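Local structure of penicillin-binding protein 1A (Mycobacterium tuberculosis, 5CXW) at residues R75-G80 with G85-Q90. The protein builds the mycobacterial cell wall, polymerising glycan strands in one domain and cross-linking their peptides in the penicillin-sensitive transpeptidase domain, the part described here. Sequence-based numbering, arbitrary orientation.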
loop_
_atom_site.group_PDB
_atom_site.type_symbol
_atom_site.label_atom_id
_atom_site.label_comp_id
_atom_site.label_asym_id
_atom_site.label_seq_id
_atom_site.Cartn_x
_atom_site.Cartn_y
_atom_site.Cartn_z
ATOM N N ARG A 75 10.487 5.644 -6.824
ATOM C CA ARG A 75 10.615 7.068 -7.058
ATOM C C ARG A 75 10.805 7.908 -5.812
ATOM O O ARG A 75 11.360 9.027 -5.883
ATOM C CB ARG A 75 9.422 7.617 -7.830
ATOM C CG ARG A 75 9.208 6.945 -9.171
ATOM C CD ARG A 75 10.451 7.095 -10.031
ATOM N NE ARG A 75 10.184 6.665 -11.409
ATOM C CZ ARG A 75 11.138 6.223 -12.264
ATOM N NH1 ARG A 75 12.435 6.169 -11.925
ATOM N NH2 ARG A 75 10.794 5.843 -13.507
ATOM N N ALA A 76 10.240 7.458 -4.693
ATOM C CA ALA A 76 10.390 8.152 -3.438
ATOM C C ALA A 76 10.389 7.101 -2.338
ATOM O O ALA A 76 9.667 6.126 -2.411
ATOM C CB ALA A 76 9.242 9.122 -3.201
ATOM N N TYR A 77 11.186 7.338 -1.324
ATOM C CA TYR A 77 11.392 6.356 -0.247
ATOM C C TYR A 77 11.857 7.085 1.008
ATOM O O TYR A 77 12.999 7.624 1.063
ATOM C CB TYR A 77 12.466 5.337 -0.678
ATOM C CG TYR A 77 12.653 4.148 0.237
ATOM C CD1 TYR A 77 11.877 3.014 0.084
ATOM C CD2 TYR A 77 13.599 4.168 1.276
ATOM C CE1 TYR A 77 12.039 1.908 0.887
ATOM C CE2 TYR A 77 13.771 3.071 2.081
ATOM C CZ TYR A 77 12.984 1.937 1.872
ATOM O OH TYR A 77 13.172 0.878 2.667
ATOM N N TYR A 78 10.944 7.131 1.987
ATOM C CA TYR A 78 11.199 7.680 3.260
ATOM C C TYR A 78 10.958 6.572 4.275
ATOM O O TYR A 78 9.804 6.159 4.489
ATOM C CB TYR A 78 10.270 8.881 3.523
ATOM C CG TYR A 78 10.539 9.471 4.916
ATOM C CD1 TYR A 78 11.543 10.410 5.140
ATOM C CD2 TYR A 78 9.837 9.008 6.018
ATOM C CE1 TYR A 78 11.791 10.910 6.428
ATOM C CE2 TYR A 78 10.073 9.485 7.277
ATOM C CZ TYR A 78 11.048 10.427 7.486
ATOM O OH TYR A 78 11.251 10.868 8.788
ATOM N N GLY A 79 12.008 6.100 4.920
ATOM C CA GLY A 79 11.842 5.123 6.024
ATOM C C GLY A 79 12.154 5.663 7.405
ATOM O O GLY A 79 12.080 4.925 8.380
ATOM N N GLY A 80 12.509 6.939 7.488
ATOM C CA GLY A 80 12.973 7.506 8.736
ATOM C C GLY A 80 14.020 8.574 8.466
ATOM O O GLY A 80 14.535 8.702 7.354
ATOM N N GLY A 85 19.629 4.262 11.526
ATOM C CA GLY A 85 18.588 3.820 12.402
ATOM C C GLY A 85 17.627 2.910 11.618
ATOM O O GLY A 85 17.929 2.344 10.575
ATOM N N PHE A 86 16.462 2.756 12.188
ATOM C CA PHE A 86 15.521 1.732 11.776
ATOM C C PHE A 86 14.833 2.222 10.529
ATOM O O PHE A 86 14.648 3.430 10.381
ATOM C CB PHE A 86 14.566 1.574 12.909
ATOM C CG PHE A 86 13.647 0.430 12.766
ATOM C CD1 PHE A 86 14.049 -0.861 13.095
ATOM C CD2 PHE A 86 12.367 0.637 12.329
ATOM C CE1 PHE A 86 13.173 -1.934 12.949
ATOM C CE2 PHE A 86 11.479 -0.421 12.220
ATOM C CZ PHE A 86 11.883 -1.707 12.509
ATOM N N ASP A 87 14.554 1.304 9.598
ATOM C CA ASP A 87 13.877 1.638 8.339
ATOM C C ASP A 87 12.405 1.199 8.471
ATOM O O ASP A 87 12.061 0.022 8.338
ATOM C CB ASP A 87 14.547 0.974 7.136
ATOM C CG ASP A 87 13.928 1.416 5.771
ATOM O OD1 ASP A 87 12.762 1.902 5.744
ATOM O OD2 ASP A 87 14.564 1.157 4.720
ATOM N N PHE A 88 11.539 2.158 8.755
ATOM C CA PHE A 88 10.083 1.869 8.892
ATOM C C PHE A 88 9.346 1.508 7.608
ATOM O O PHE A 88 8.206 1.022 7.702
ATOM C CB PHE A 88 9.319 2.976 9.578
ATOM C CG PHE A 88 9.430 2.894 11.063
ATOM C CD1 PHE A 88 8.670 1.961 11.740
ATOM C CD2 PHE A 88 10.405 3.597 11.711
ATOM C CE1 PHE A 88 8.802 1.819 13.131
ATOM C CE2 PHE A 88 10.548 3.470 13.102
ATOM C CZ PHE A 88 9.728 2.586 13.780
ATOM N N ALA A 89 9.972 1.741 6.449
ATOM C CA ALA A 89 9.440 1.289 5.177
ATOM C C ALA A 89 9.651 -0.207 4.932
ATOM O O ALA A 89 9.070 -0.754 3.987
ATOM C CB ALA A 89 10.041 2.085 3.999
ATOM N N GLN A 90 10.481 -0.824 5.751
ATOM C CA GLN A 90 10.792 -2.229 5.711
ATOM C C GLN A 90 10.231 -3.021 6.874
ATOM O O GLN A 90 10.311 -4.272 6.848
ATOM C CB GLN A 90 12.312 -2.430 5.678
ATOM C CG GLN A 90 12.968 -1.886 4.415
ATOM C CD GLN A 90 12.631 -2.678 3.159
ATOM O OE1 GLN A 90 12.414 -3.902 3.206
ATOM N NE2 GLN A 90 12.571 -1.998 2.024
#
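Tyr77 and Asp87 approach from opposite directions, and Tyr77 OH donates to Asp87 OD2 across a very short 2.5 Å. OD2 lies in the plane of the tyrosine ring at its edge, while the carboxylate is turned almost perpendicular to that ring, 85° between planes. Both side chains extend with CG anti to the backbone N (chi1 -172° for Tyr77), which brings hydroxyl and carboxylate together between strand 74-78 and the loop that follows it. Tyr77 OH also accepts from Gln90 NE2 at 3.0 Å, in the plane of the amide; a bend at chi2 (-70°) folds the glutamine back to it, and Arg210 binds its OE1. Ala89 CB packs obliquely against the ring, 3.6 Å from Tyr77 CZ. Asp87 OD1 meanwhile accepts from Ala89 N at 2.9 Å, forming an Asx turn that starts at the same residue as the type I turn of Asp87 to Gln90. The backbones join as well: Phe88 N donates to Gly79 O at 2.8 Å, on a lone pair in the carbonyl plane. Phe232 meets the Tyr77 ring edge-to-face, and Ala89 also touches Val65 of the neighbouring strand 60-67. With its hydroxyl both donating and accepting, the buried tyrosine ties the edge strand of the transpeptidase sheet to this turn, and the short bond to OD2 would probably help stabilise a negative charge on Asp87.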